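Local coordinates for ThiJ/PfpI family protein (Francisella tularensis subsp. novicida, PDB 4P5P) that probably acts as a glyoxalase III of the DJ-1/PfpI family and is a virulence factor, possibly a cysteine protease, named for rapid encystment, at residues A[27-32]-A[67-72]; A[45-50]-A[105-110]; A[113-118]-A[139-144]; A[159-164]-A[190-195]. All coordinates share one frame; numbering follows the deposited sequence. Where two conformers were deposited one is given.

Contact 1 (A[27-32]-A[67-72]); sequences ELTHPY and DKFLAD
Phe69 carries its side of this contact alone, meeting Leu28, Thr29 and Tyr32 with three different parts of one ring. Its CG stands anti to the backbone N (chi1 -167°), which sends the ring out from helix 64-71 toward helix 26-35. Over one face of the ring lies the methyl of Thr29. CG2 sits 3.8 Å from the centroid of the Phe69 ring in a CH-pi contact, displaced toward the CB side, with Thr29 CG2 3.4 Å from Phe69 CG. The ring then offers its edge to Tyr32: Phe69 CE1 comes over the tyrosine face, 4.1 Å from Tyr32 CG, with the planes at 89°. This is a T-shaped pair, with centroids 5.5 Å apart. At the far end of the ring, Leu28 CD2 reaches Phe69 CZ at 3.7 Å, its side chain running roughly square to the phenylalanine.

The two helices cross almost perpendicularly, at 93°, and the axes of these short segments come no closer than 10.0 Å, a gap that a large aromatic side chain spans well. In this flavodoxin-like fold, helix 26-35 lies between strands 2-8 and 40-46 in the chain, and Leu28, Tyr32 and Phe69 all touch Ile44 of strand 40-46, while Leu75 and Met79 of helix 73-80 cover the cluster further. Threonine suits the margin of this apolar group because its two branches divide the work. The methyl faces the phenyl ring, whereas OG1 turns to a hydrogen bond with Asn66, on the same helix as Phe69, so its polar atom has a partner despite burial.

Contact 2 (A[45-50]-A[105-110]); sequences VSIMGG and MWDFPN
Ile47 reaches across from the end of strand 40-46 to Asp107 and Phe108, and each step of its side chain finds a neighbour. Ile47 CB lies 3.7 Å from Asp107 OD2. The CG2 methyl passes the same oxygen, Asp107 OD2, at 4.1 Å. CG1, on the other branch and beside the backbone N (chi1 -66°), is flanked by two groups: Asp107 OD2 at 3.6 Å and Phe108 CE1 at 3.7 Å, the latter approached at the ring edge, near its plane. The terminal CD1 stays 3.8 Å from Phe108 CE1 but stands above the plane of the ring. A branched aliphatic chain suits the place, since it packs beside a phenyl rim and a carboxylate at once. Its touch with Asp107 is van der Waals packing, for the carboxylate oxygens are bonded elsewhere: OD1 to Thr9 OG1 and OD2 to Ser10 N. Those bonds let an acidic group lie against an aliphatic one without losing its polar partners. Ile114 of helix 112-123 touches both Ile47 and Phe108, extending the apolar patch. Such packing belongs to the C-terminal ends of the parallel strands in a flavodoxin-like alpha/beta fold, where the loops after strands 2-8, 40-46 and 95-98 gather.

Contact 3 (A[113-118]-A[139-144]); sequences NIHSKV and INVKDN
The imidazole of His115 has the backbone carbonyl of Asn140 over one face, with Asn140 O 4.0 Å above the plane and over its centre. Asn140 CB lies 3.9 Å from His115 NE2, and Val141 CG2 approaches His115 CD2 obliquely at 4.2 Å. The asparagine side chain runs alongside the histidine in the same direction, its amide turned 78° from the ring plane. This side-by-side course brings both donors to one acceptor: His115 NE2 and Asn140 ND2 both donate to Pro109 O, so one carbonyl is gripped by two N-H groups. A flat donor on the helix and an amide donor on the loop are therefore well chosen, because both reach the same acceptor from neighbouring backbones.

Beside this polar pair the contact becomes aliphatic. Val141 CG1, swung away from its own amide nitrogen (chi1 180°), reaches the helix backbone and the side chain of Val118. It lies 3.9 Å from His115 O and equally 3.9 Å from Val118 CG1. Val118 follows three residues after His115, just under one helical turn, and it also touches Phe98 of strand 95-98, which carries the apolar packing inward to the sheet. Compact, beta-branched valines suit this close approach, where the CA atoms of His115 and Val141 are 4.9 Å apart. The pattern is that of an irregular loop laid against an outer-layer helix of the flavodoxin-like alpha/beta sandwich, here joining helix 112-123 to the connection between strands 127-130 and 154-155.

Contact 4 (A[159-164]-A[190-195]); sequences SNNEEK and ASEWQS
Glu162 leaves its helix with CG beside the backbone N (chi1 -81°) and continues extended (chi2 151°), which carries its carboxylate past the Trp193 ring to the turn backbone. Glu162 OE2 accepts from Trp193 N at 2.9 Å in a nearly straight bond (169°), on the anti side of the carboxylate. On the way, Glu162 CG lies over the face of the tryptophan six-membered ring, 3.7 Å from its centroid, a CH-pi contact. Glutamate suits the place because its two oxygens serve two backbones while its methylenes lie on the broad indole.

The other oxygen, OE1, bonds within its own segment, to Ser159 N and Ser159 OG, while Ser159 OG accepts from Glu162 N at 3.1 Å, completing a capping box. Asn161, whose amide can donate, adds a second bridge: ND2 meets Glu192 OE1 at 2.8 Å from above the carboxylate plane. A water donates to Ser159 OG and Ala190 O and accepts from Asn161 ND2.

Further donors come from Gln207 to OE1 and from Asn208 to OE2 of Glu162. One buried carboxylate thus closes the helix N-terminus and holds the type II turn of residues 191-194; so many N-H and O-H donors, near a helix start, would be expected to favour its ionised form.

How the contacts relate
Along the chain, contacts 1 and 2 interlock: 45-50 comes between the two segments of contact 1, while 105-110 follows both, and strand 40-46 comes between helices 26-35 and 64-71 in sequence. Contacts 3 and 4 then follow in series. Contacts 2 and 3, with centres 14 Å apart, touch directly, through the turn that follows helix 104-107. Contacts 1 and 3 lie about 28 Å apart between centres, on opposite sides of the chain's centre. Contact 4 has its centre about 24 Å from those of contacts 1 and 2, and joins helix 160-165 to the loop before strand 197-200. Together they tie helices and loops around the central sheet of one DJ-1/PfpI domain.

Contact 1 (A[27-32]-A[67-72])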
loop_
_atom_site.group_PDB
_atom_site.type_symbol
_atom_site.label_atom_id
_atom_site.label_comp_id
_atom_site.label_asym_id
_atom_site.label_seq_id
_atom_site.Cartn_x
_atom_site.Cartn_y
_atom_site.Cartn_z
ATOM N N GLU A 27 4.547 -5.016 -5.517
ATOM C CA GLU A 27 3.278 -4.506 -5.009
ATOM C C GLU A 27 2.910 -3.156 -5.617
ATOM O O GLU A 27 1.772 -2.711 -5.484
ATOM C CB GLU A 27 3.318 -4.423 -3.486
ATOM C CG GLU A 27 3.311 -5.837 -2.893
ATOM C CD GLU A 27 3.532 -5.910 -1.415
ATOM O OE1 GLU A 27 3.631 -7.044 -0.906
ATOM O OE2 GLU A 27 3.615 -4.871 -0.759
ATOM N N LEU A 28 3.889 -2.521 -6.272
ATOM C CA LEU A 28 3.633 -1.391 -7.149
ATOM C C LEU A 28 3.405 -1.885 -8.576
ATOM O O LEU A 28 2.392 -1.561 -9.192
ATOM C CB LEU A 28 4.797 -0.385 -7.105
ATOM C CG LEU A 28 4.726 0.788 -8.092
ATOM C CD1 LEU A 28 3.475 1.645 -7.859
ATOM C CD2 LEU A 28 5.970 1.643 -7.998
ATOM N N THR A 29 4.324 -2.691 -9.097
ATOM C CA THR A 29 4.318 -2.963 -10.531
ATOM C C THR A 29 3.228 -3.954 -10.946
ATOM O O THR A 29 2.655 -3.804 -12.008
ATOM C CB THR A 29 5.685 -3.475 -11.018
ATOM O OG1 THR A 29 5.910 -4.798 -10.538
ATOM C CG2 THR A 29 6.792 -2.581 -10.526
ATOM N N HIS A 30 2.921 -4.954 -10.125
ATOM C CA HIS A 30 1.933 -5.929 -10.560
ATOM C C HIS A 30 0.529 -5.309 -10.558
ATOM O O HIS A 30 -0.185 -5.443 -11.544
ATOM C CB HIS A 30 2.002 -7.212 -9.716
ATOM C CG HIS A 30 3.236 -8.025 -9.977
ATOM N ND1 HIS A 30 3.312 -9.377 -9.715
ATOM C CD2 HIS A 30 4.438 -7.678 -10.504
ATOM C CE1 HIS A 30 4.512 -9.820 -10.045
ATOM N NE2 HIS A 30 5.216 -8.809 -10.529
ATOM N N PRO A 31 0.147 -4.574 -9.501
ATOM C CA PRO A 31 -1.152 -3.899 -9.620
ATOM C C PRO A 31 -1.172 -2.804 -10.698
ATOM O O PRO A 31 -2.199 -2.603 -11.349
ATOM C CB PRO A 31 -1.378 -3.329 -8.212
ATOM C CG PRO A 31 -0.520 -4.161 -7.330
ATOM C CD PRO A 31 0.694 -4.464 -8.142
ATOM N N TYR A 32 -0.052 -2.118 -10.909
ATOM C CA TYR A 32 0.036 -1.126 -11.978
ATOM C C TYR A 32 -0.341 -1.723 -13.323
ATOM O O TYR A 32 -1.223 -1.221 -14.007
ATOM C CB TYR A 32 1.446 -0.539 -12.047
ATOM C CG TYR A 32 1.594 0.608 -13.029
ATOM C CD1 TYR A 32 1.308 1.904 -12.641
ATOM C CD2 TYR A 32 2.002 0.394 -14.344
ATOM C CE1 TYR A 32 1.437 2.956 -13.523
ATOM C CE2 TYR A 32 2.125 1.441 -15.236
ATOM C CZ TYR A 32 1.836 2.725 -14.816
ATOM O OH TYR A 32 1.948 3.796 -15.672
ATOM N N ASP A 67 10.889 -5.903 -14.150
ATOM C CA ASP A 67 11.825 -5.522 -15.199
ATOM C C ASP A 67 11.151 -4.609 -16.228
ATOM O O ASP A 67 11.755 -3.644 -16.698
ATOM C CB ASP A 67 12.398 -6.764 -15.893
ATOM C CG ASP A 67 13.468 -7.463 -15.069
ATOM O OD1 ASP A 67 13.963 -6.887 -14.072
ATOM O OD2 ASP A 67 13.842 -8.585 -15.452
ATOM N N LYS A 68 9.914 -4.927 -16.595
ATOM C CA LYS A 68 9.176 -4.121 -17.567
ATOM C C LYS A 68 9.030 -2.687 -17.066
ATOM O O LYS A 68 9.251 -1.721 -17.809
ATOM C CB LYS A 68 7.797 -4.728 -17.827
ATOM C CG LYS A 68 6.956 -3.984 -18.859
ATOM C CD LYS A 68 5.568 -4.603 -18.985
ATOM C CE LYS A 68 4.663 -3.780 -19.888
ATOM N NZ LYS A 68 5.094 -3.824 -21.303
ATOM N N PHE A 69 8.659 -2.571 -15.796
ATOM C CA PHE A 69 8.462 -1.282 -15.149
ATOM C C PHE A 69 9.743 -0.452 -15.178
ATOM O O PHE A 69 9.733 0.713 -15.576
ATOM C CB PHE A 69 7.985 -1.522 -13.718
ATOM C CG PHE A 69 7.451 -0.311 -13.032
ATOM C CD1 PHE A 69 6.102 -0.027 -13.059
ATOM C CD2 PHE A 69 8.282 0.498 -12.295
ATOM C CE1 PHE A 69 5.599 1.075 -12.398
ATOM C CE2 PHE A 69 7.775 1.607 -11.624
ATOM C CZ PHE A 69 6.443 1.891 -11.683
ATOM N N LEU A 70 10.850 -1.081 -14.807
ATOM C CA LEU A 70 12.127 -0.396 -14.672
ATOM C C LEU A 70 12.751 -0.071 -16.024
ATOM O O LEU A 70 13.643 0.782 -16.110
ATOM C CB LEU A 70 13.088 -1.256 -13.843
ATOM C CG LEU A 70 12.660 -1.611 -12.414
ATOM C CD1 LEU A 70 13.375 -2.888 -11.937
ATOM C CD2 LEU A 70 12.921 -0.452 -11.481
ATOM N N ALA A 71 12.289 -0.742 -17.079
ATOM C CA ALA A 71 12.806 -0.495 -18.424
ATOM C C ALA A 71 12.102 0.664 -19.134
ATOM O O ALA A 71 12.594 1.153 -20.148
ATOM C CB ALA A 71 12.695 -1.741 -19.262
ATOM N N ASP A 72 10.956 1.079 -18.609
ATOM C CA ASP A 72 10.164 2.169 -19.168
ATOM C C ASP A 72 10.743 3.500 -18.674
ATOM O O ASP A 72 10.752 3.767 -17.480
ATOM C CB ASP A 72 8.687 1.977 -18.756
ATOM C CG ASP A 72 7.757 3.085 -19.242
ATOM O OD1 ASP A 72 8.182 4.245 -19.347
ATOM O OD2 ASP A 72 6.570 2.794 -19.520
#

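Contact 2 (A[45-50]-A[105-110])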
loop_
_atom_site.group_PDB
_atom_site.type_symbol
_atom_site.label_atom_id
_atom_site.label_comp_id
_atom_site.label_asym_id
_atom_site.label_seq_id
_atom_site.Cartn_x
_atom_site.Cartn_y
_atom_site.Cartn_z
ATOM N N VAL A 45 2.909 8.313 -6.543
ATOM C CA VAL A 45 3.603 9.236 -5.651
ATOM C C VAL A 45 4.262 8.482 -4.514
ATOM O O VAL A 45 3.918 7.331 -4.230
ATOM C CB VAL A 45 2.661 10.295 -5.046
ATOM C CG1 VAL A 45 2.074 11.160 -6.146
ATOM C CG2 VAL A 45 1.568 9.648 -4.207
ATOM N N SER A 46 5.212 9.136 -3.861
ATOM C CA SER A 46 5.782 8.628 -2.629
ATOM C C SER A 46 5.510 9.610 -1.510
ATOM O O SER A 46 5.051 10.719 -1.743
ATOM C CB SER A 46 7.282 8.401 -2.771
ATOM O OG SER A 46 7.985 9.627 -2.923
ATOM N N ILE A 47 5.787 9.200 -0.292
ATOM C CA ILE A 47 5.572 10.080 0.848
ATOM C C ILE A 47 6.382 11.368 0.719
ATOM O O ILE A 47 5.839 12.462 0.876
ATOM C CB ILE A 47 5.933 9.366 2.151
ATOM C CG1 ILE A 47 4.965 8.207 2.413
ATOM C CG2 ILE A 47 5.895 10.340 3.330
ATOM C CD1 ILE A 47 3.483 8.600 2.543
ATOM N N MET A 48 7.668 11.258 0.422
ATOM C CA MET A 48 8.550 12.423 0.488
ATOM C C MET A 48 8.838 13.006 -0.890
ATOM O O MET A 48 9.336 14.122 -1.007
ATOM C CB MET A 48 9.870 12.062 1.171
ATOM C CG MET A 48 9.764 11.802 2.672
ATOM S SD MET A 48 9.242 13.219 3.662
ATOM C CE MET A 48 10.374 14.483 3.100
ATOM N N GLY A 49 8.513 12.264 -1.936
ATOM C CA GLY A 49 8.952 12.646 -3.268
ATOM C C GLY A 49 10.413 12.253 -3.440
ATOM O O GLY A 49 11.070 11.779 -2.497
ATOM N N GLY A 50 10.937 12.437 -4.645
ATOM C CA GLY A 50 12.314 12.080 -4.918
ATOM C C GLY A 50 12.468 10.584 -5.132
ATOM O O GLY A 50 11.553 9.910 -5.621
ATOM N N MET A 105 6.225 0.916 7.435
ATOM C CA MET A 105 5.976 0.851 8.870
ATOM C C MET A 105 6.483 2.096 9.584
ATOM O O MET A 105 6.006 2.417 10.673
ATOM C CB MET A 105 6.620 -0.402 9.464
ATOM C CG MET A 105 5.988 -1.677 8.952
ATOM S SD MET A 105 4.301 -1.955 9.544
ATOM C CE MET A 105 4.596 -2.592 11.187
ATOM N N TRP A 106 7.419 2.811 8.952
ATOM C CA TRP A 106 8.042 3.982 9.572
ATOM C C TRP A 106 7.525 5.315 9.037
ATOM O O TRP A 106 7.747 6.338 9.677
ATOM C CB TRP A 106 9.562 3.930 9.400
ATOM C CG TRP A 106 10.221 2.938 10.307
ATOM C CD1 TRP A 106 10.614 3.151 11.593
ATOM C CD2 TRP A 106 10.562 1.576 10.005
ATOM N NE1 TRP A 106 11.177 2.010 12.117
ATOM C CE2 TRP A 106 11.162 1.029 11.164
ATOM C CE3 TRP A 106 10.423 0.764 8.873
ATOM C CZ2 TRP A 106 11.621 -0.291 11.222
ATOM C CZ3 TRP A 106 10.886 -0.551 8.935
ATOM C CH2 TRP A 106 11.476 -1.062 10.100
ATOM N N ASP A 107 6.863 5.334 7.881
ATOM C CA ASP A 107 6.355 6.623 7.386
ATOM C C ASP A 107 4.902 6.641 6.911
ATOM O O ASP A 107 4.401 7.706 6.557
ATOM C CB ASP A 107 7.267 7.197 6.276
ATOM C CG ASP A 107 7.298 6.383 4.991
ATOM O OD1 ASP A 107 6.733 5.280 4.917
ATOM O OD2 ASP A 107 7.932 6.876 4.028
ATOM N N PHE A 108 4.185 5.523 6.980
ATOM C CA PHE A 108 2.751 5.562 6.671
ATOM C C PHE A 108 1.831 5.884 7.862
ATOM O O PHE A 108 0.888 6.653 7.696
ATOM C CB PHE A 108 2.284 4.228 6.071
ATOM C CG PHE A 108 2.487 4.083 4.574
ATOM C CD1 PHE A 108 3.291 4.948 3.849
ATOM C CD2 PHE A 108 1.856 3.042 3.899
ATOM C CE1 PHE A 108 3.432 4.795 2.477
ATOM C CE2 PHE A 108 2.003 2.880 2.557
ATOM C CZ PHE A 108 2.781 3.752 1.829
ATOM N N PRO A 109 2.059 5.262 9.041
ATOM C CA PRO A 109 1.012 5.318 10.079
ATOM C C PRO A 109 0.592 6.714 10.523
ATOM O O PRO A 109 -0.575 6.945 10.834
ATOM C CB PRO A 109 1.648 4.592 11.273
ATOM C CG PRO A 109 2.701 3.753 10.723
ATOM C CD PRO A 109 3.189 4.411 9.453
ATOM N N ASN A 110 1.549 7.627 10.585
ATOM C CA ASN A 110 1.279 8.929 11.189
ATOM C C ASN A 110 1.296 10.058 10.159
ATOM O O ASN A 110 1.293 11.234 10.511
ATOM C CB ASN A 110 2.280 9.152 12.314
ATOM C CG ASN A 110 2.114 8.123 13.432
ATOM O OD1 ASN A 110 1.008 7.893 13.899
ATOM N ND2 ASN A 110 3.188 7.427 13.783
#

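Contact 3 (A[113-118]-A[139-144])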
loop_
_atom_site.group_PDB
_atom_site.type_symbol
_atom_site.label_atom_id
_atom_site.label_comp_id
_atom_site.label_asym_id
_atom_site.label_seq_id
_atom_site.Cartn_x
_atom_site.Cartn_y
_atom_site.Cartn_z
ATOM N N ASN A 113 -1.083 13.609 5.434
ATOM C CA ASN A 113 -1.664 13.611 4.107
ATOM C C ASN A 113 -2.350 12.294 3.795
ATOM O O ASN A 113 -3.368 12.287 3.102
ATOM C CB ASN A 113 -0.606 13.922 3.052
ATOM C CG ASN A 113 -0.368 15.406 2.895
ATOM O OD1 ASN A 113 -1.122 16.101 2.206
ATOM N ND2 ASN A 113 0.667 15.907 3.546
ATOM N N ILE A 114 -1.809 11.183 4.296
ATOM C CA ILE A 114 -2.521 9.927 4.135
ATOM C C ILE A 114 -3.879 10.033 4.834
ATOM O O ILE A 114 -4.918 9.695 4.265
ATOM C CB ILE A 114 -1.722 8.739 4.695
ATOM C CG1 ILE A 114 -0.554 8.414 3.780
ATOM C CG2 ILE A 114 -2.622 7.508 4.846
ATOM C CD1 ILE A 114 0.294 7.220 4.270
ATOM N N HIS A 115 -3.876 10.520 6.065
ATOM C CA HIS A 115 -5.127 10.593 6.828
ATOM C C HIS A 115 -6.185 11.422 6.111
ATOM O O HIS A 115 -7.313 10.964 5.923
ATOM C CB HIS A 115 -4.890 11.189 8.222
ATOM C CG HIS A 115 -3.939 10.405 9.075
ATOM N ND1 HIS A 115 -3.456 10.883 10.276
ATOM C CD2 HIS A 115 -3.360 9.191 8.891
ATOM C CE1 HIS A 115 -2.638 9.986 10.804
ATOM N NE2 HIS A 115 -2.553 8.961 9.979
ATOM N N SER A 116 -5.825 12.627 5.670
ATOM C CA SER A 116 -6.804 13.511 5.042
ATOM C C SER A 116 -7.220 13.010 3.653
ATOM O O SER A 116 -8.394 13.099 3.286
ATOM C CB SER A 116 -6.279 14.953 4.951
ATOM O OG SER A 116 -5.102 15.062 4.190
ATOM N N LYS A 117 -6.293 12.428 2.896
ATOM C CA LYS A 117 -6.644 12.022 1.541
ATOM C C LYS A 117 -7.462 10.740 1.532
ATOM O O LYS A 117 -8.358 10.586 0.694
ATOM C CB LYS A 117 -5.379 11.885 0.683
ATOM C CG LYS A 117 -4.762 13.263 0.413
ATOM C CD LYS A 117 -3.423 13.222 -0.311
ATOM C CE LYS A 117 -3.010 14.612 -0.826
ATOM N NZ LYS A 117 -3.014 15.678 0.222
ATOM N N VAL A 118 -7.172 9.830 2.455
ATOM C CA VAL A 118 -8.006 8.621 2.580
ATOM C C VAL A 118 -9.423 9.038 2.978
ATOM O O VAL A 118 -10.387 8.524 2.412
ATOM C CB VAL A 118 -7.422 7.613 3.591
ATOM C CG1 VAL A 118 -8.412 6.471 3.871
ATOM C CG2 VAL A 118 -6.120 7.020 3.059
ATOM N N ILE A 139 -4.349 2.355 9.651
ATOM C CA ILE A 139 -4.534 2.147 11.094
ATOM C C ILE A 139 -5.140 3.362 11.819
ATOM O O ILE A 139 -6.055 3.209 12.624
ATOM C CB ILE A 139 -3.203 1.803 11.762
ATOM C CG1 ILE A 139 -2.622 0.496 11.201
ATOM C CG2 ILE A 139 -3.369 1.643 13.263
ATOM C CD1 ILE A 139 -1.153 0.351 11.521
ATOM N N ASN A 140 -4.611 4.555 11.545
ATOM C CA ASN A 140 -4.927 5.762 12.313
ATOM C C ASN A 140 -5.786 6.776 11.564
ATOM O O ASN A 140 -5.902 7.932 11.996
ATOM C CB ASN A 140 -3.635 6.464 12.751
ATOM C CG ASN A 140 -2.771 5.609 13.642
ATOM O OD1 ASN A 140 -3.242 5.011 14.614
ATOM N ND2 ASN A 140 -1.496 5.542 13.316
ATOM N N VAL A 141 -6.412 6.366 10.464
ATOM C CA VAL A 141 -7.300 7.264 9.739
ATOM C C VAL A 141 -8.595 7.428 10.526
ATOM O O VAL A 141 -9.334 6.461 10.702
ATOM C CB VAL A 141 -7.614 6.744 8.320
ATOM C CG1 VAL A 141 -8.550 7.699 7.601
ATOM C CG2 VAL A 141 -6.330 6.555 7.533
ATOM N N LYS A 142 -8.861 8.646 10.999
ATOM C CA LYS A 142 -10.019 8.920 11.849
ATOM C C LYS A 142 -10.986 9.909 11.233
ATOM O O LYS A 142 -10.568 10.837 10.561
ATOM C CB LYS A 142 -9.569 9.457 13.204
ATOM C CG LYS A 142 -8.867 8.436 14.060
ATOM C CD LYS A 142 -8.165 9.113 15.209
ATOM C CE LYS A 142 -7.362 8.117 16.011
ATOM N NZ LYS A 142 -8.218 7.207 16.774
ATOM N N ASP A 143 -12.275 9.702 11.498
ATOM C CA ASP A 143 -13.328 10.611 11.061
ATOM C C ASP A 143 -13.355 11.850 11.962
ATOM O O ASP A 143 -12.507 12.006 12.824
ATOM C CB ASP A 143 -14.698 9.901 11.035
ATOM C CG ASP A 143 -15.202 9.464 12.419
ATOM O OD1 ASP A 143 -14.720 9.950 13.460
ATOM O OD2 ASP A 143 -16.135 8.629 12.459
ATOM N N ASN A 144 -14.342 12.720 11.777
ATOM C CA ASN A 144 -14.361 13.986 12.499
ATOM C C ASN A 144 -14.689 13.836 13.982
ATOM O O ASN A 144 -14.628 14.808 14.735
ATOM C CB ASN A 144 -15.356 14.941 11.851
ATOM C CG ASN A 144 -15.069 16.397 12.183
ATOM O OD1 ASN A 144 -13.940 16.880 12.029
ATOM N ND2 ASN A 144 -16.093 17.105 12.645
#

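Contact 4 (A[159-164]-A[190-195])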
loop_
_atom_site.group_PDB
_atom_site.type_symbol
_atom_site.label_atom_id
_atom_site.label_comp_id
_atom_site.label_asym_id
_atom_site.label_seq_id
_atom_site.Cartn_x
_atom_site.Cartn_y
_atom_site.Cartn_z
ATOM N N SER A 159 0.893 -10.685 8.120
ATOM C CA SER A 159 0.513 -11.361 9.359
ATOM C C SER A 159 1.688 -11.472 10.321
ATOM O O SER A 159 2.839 -11.431 9.906
ATOM C CB SER A 159 -0.046 -12.754 9.052
ATOM O OG SER A 159 0.974 -13.629 8.621
ATOM N N ASN A 160 1.393 -11.622 11.611
ATOM C CA ASN A 160 2.444 -11.830 12.601
ATOM C C ASN A 160 3.258 -13.088 12.313
ATOM O O ASN A 160 4.460 -13.124 12.547
ATOM C CB ASN A 160 1.846 -11.914 14.003
ATOM C CG ASN A 160 1.386 -10.579 14.508
ATOM O OD1 ASN A 160 1.787 -9.548 13.986
ATOM N ND2 ASN A 160 0.544 -10.584 15.535
ATOM N N ASN A 161 2.579 -14.107 11.806
ATOM C CA ASN A 161 3.213 -15.360 11.413
ATOM C C ASN A 161 4.267 -15.103 10.340
ATOM O O ASN A 161 5.421 -15.506 10.473
ATOM C CB ASN A 161 2.144 -16.331 10.910
ATOM C CG ASN A 161 2.713 -17.644 10.408
ATOM O OD1 ASN A 161 3.680 -18.191 10.958
ATOM N ND2 ASN A 161 2.086 -18.179 9.363
ATOM N N GLU A 162 3.862 -14.407 9.282
ATOM C CA GLU A 162 4.772 -14.083 8.191
ATOM C C GLU A 162 5.924 -13.218 8.705
ATOM O O GLU A 162 7.073 -13.426 8.323
ATOM C CB GLU A 162 4.013 -13.386 7.050
ATOM C CG GLU A 162 3.287 -14.366 6.141
ATOM C CD GLU A 162 2.039 -13.806 5.475
ATOM O OE1 GLU A 162 1.343 -12.957 6.073
ATOM O OE2 GLU A 162 1.731 -14.245 4.344
ATOM N N GLU A 163 5.622 -12.255 9.575
ATOM C CA GLU A 163 6.659 -11.390 10.147
ATOM C C GLU A 163 7.698 -12.199 10.949
ATOM O O GLU A 163 8.896 -11.913 10.910
ATOM C CB GLU A 163 6.023 -10.301 11.032
ATOM C CG GLU A 163 6.926 -9.098 11.252
ATOM C CD GLU A 163 7.007 -8.194 10.019
ATOM O OE1 GLU A 163 6.126 -7.318 9.880
ATOM O OE2 GLU A 163 7.936 -8.358 9.193
ATOM N N LYS A 164 7.235 -13.214 11.667
ATOM C CA LYS A 164 8.123 -14.092 12.423
ATOM C C LYS A 164 8.996 -14.946 11.500
ATOM O O LYS A 164 10.189 -15.127 11.750
ATOM C CB LYS A 164 7.294 -14.974 13.361
ATOM C CG LYS A 164 8.126 -15.794 14.331
ATOM C CD LYS A 164 7.251 -16.538 15.329
ATOM C CE LYS A 164 8.086 -17.469 16.198
ATOM N NZ LYS A 164 7.321 -18.016 17.350
ATOM N N ALA A 190 -4.902 -15.602 5.815
ATOM C CA ALA A 190 -4.789 -16.954 5.315
ATOM C C ALA A 190 -3.456 -17.531 5.751
ATOM O O ALA A 190 -2.665 -16.870 6.406
ATOM C CB ALA A 190 -4.918 -16.973 3.803
ATOM N N SER A 191 -3.215 -18.782 5.392
ATOM C CA SER A 191 -1.932 -19.409 5.665
ATOM C C SER A 191 -0.796 -18.611 5.029
ATOM O O SER A 191 -1.019 -17.887 4.058
ATOM C CB SER A 191 -1.933 -20.838 5.138
ATOM O OG SER A 191 -0.810 -21.541 5.613
ATOM N N GLU A 192 0.417 -18.735 5.564
ATOM C CA GLU A 192 1.544 -17.907 5.090
ATOM C C GLU A 192 1.798 -17.981 3.577
ATOM O O GLU A 192 1.776 -19.056 2.959
ATOM C CB GLU A 192 2.845 -18.261 5.824
ATOM C CG GLU A 192 3.390 -19.674 5.563
ATOM C CD GLU A 192 3.093 -20.650 6.684
ATOM O OE1 GLU A 192 2.223 -20.348 7.529
ATOM O OE2 GLU A 192 3.727 -21.732 6.714
ATOM N N TRP A 193 2.020 -16.802 3.000
ATOM C CA TRP A 193 2.359 -16.635 1.584
ATOM C C TRP A 193 1.256 -17.078 0.634
ATOM O O TRP A 193 1.487 -17.201 -0.573
ATOM C CB TRP A 193 3.643 -17.382 1.256
ATOM C CG TRP A 193 4.674 -17.252 2.316
ATOM C CD1 TRP A 193 5.291 -18.267 2.982
ATOM C CD2 TRP A 193 5.201 -16.034 2.859
ATOM N NE1 TRP A 193 6.179 -17.759 3.900
ATOM C CE2 TRP A 193 6.144 -16.391 3.844
ATOM C CE3 TRP A 193 4.971 -14.680 2.605
ATOM C CZ2 TRP A 193 6.860 -15.438 4.573
ATOM C CZ3 TRP A 193 5.683 -13.739 3.327
ATOM C CH2 TRP A 193 6.612 -14.121 4.300
ATOM N N GLN A 194 0.055 -17.273 1.168
ATOM C CA GLN A 194 -1.124 -17.525 0.351
ATOM C C GLN A 194 -1.826 -16.218 -0.004
ATOM O O GLN A 194 -1.842 -15.284 0.792
ATOM C CB GLN A 194 -2.090 -18.450 1.086
ATOM C CG GLN A 194 -1.481 -19.778 1.449
ATOM C CD GLN A 194 -1.169 -20.605 0.226
ATOM O OE1 GLN A 194 -2.070 -21.178 -0.389
ATOM N NE2 GLN A 194 0.107 -20.675 -0.136
ATOM N N SER A 195 -2.414 -16.162 -1.192
ATOM C CA SER A 195 -3.154 -14.986 -1.628
ATOM C C SER A 195 -4.408 -14.822 -0.778
ATOM O O SER A 195 -5.189 -15.768 -0.598
ATOM C CB SER A 195 -3.523 -15.098 -3.102
ATOM O OG SER A 195 -4.220 -13.944 -3.549
HETATM O O HOH W 1 0.093 -16.361 7.714
#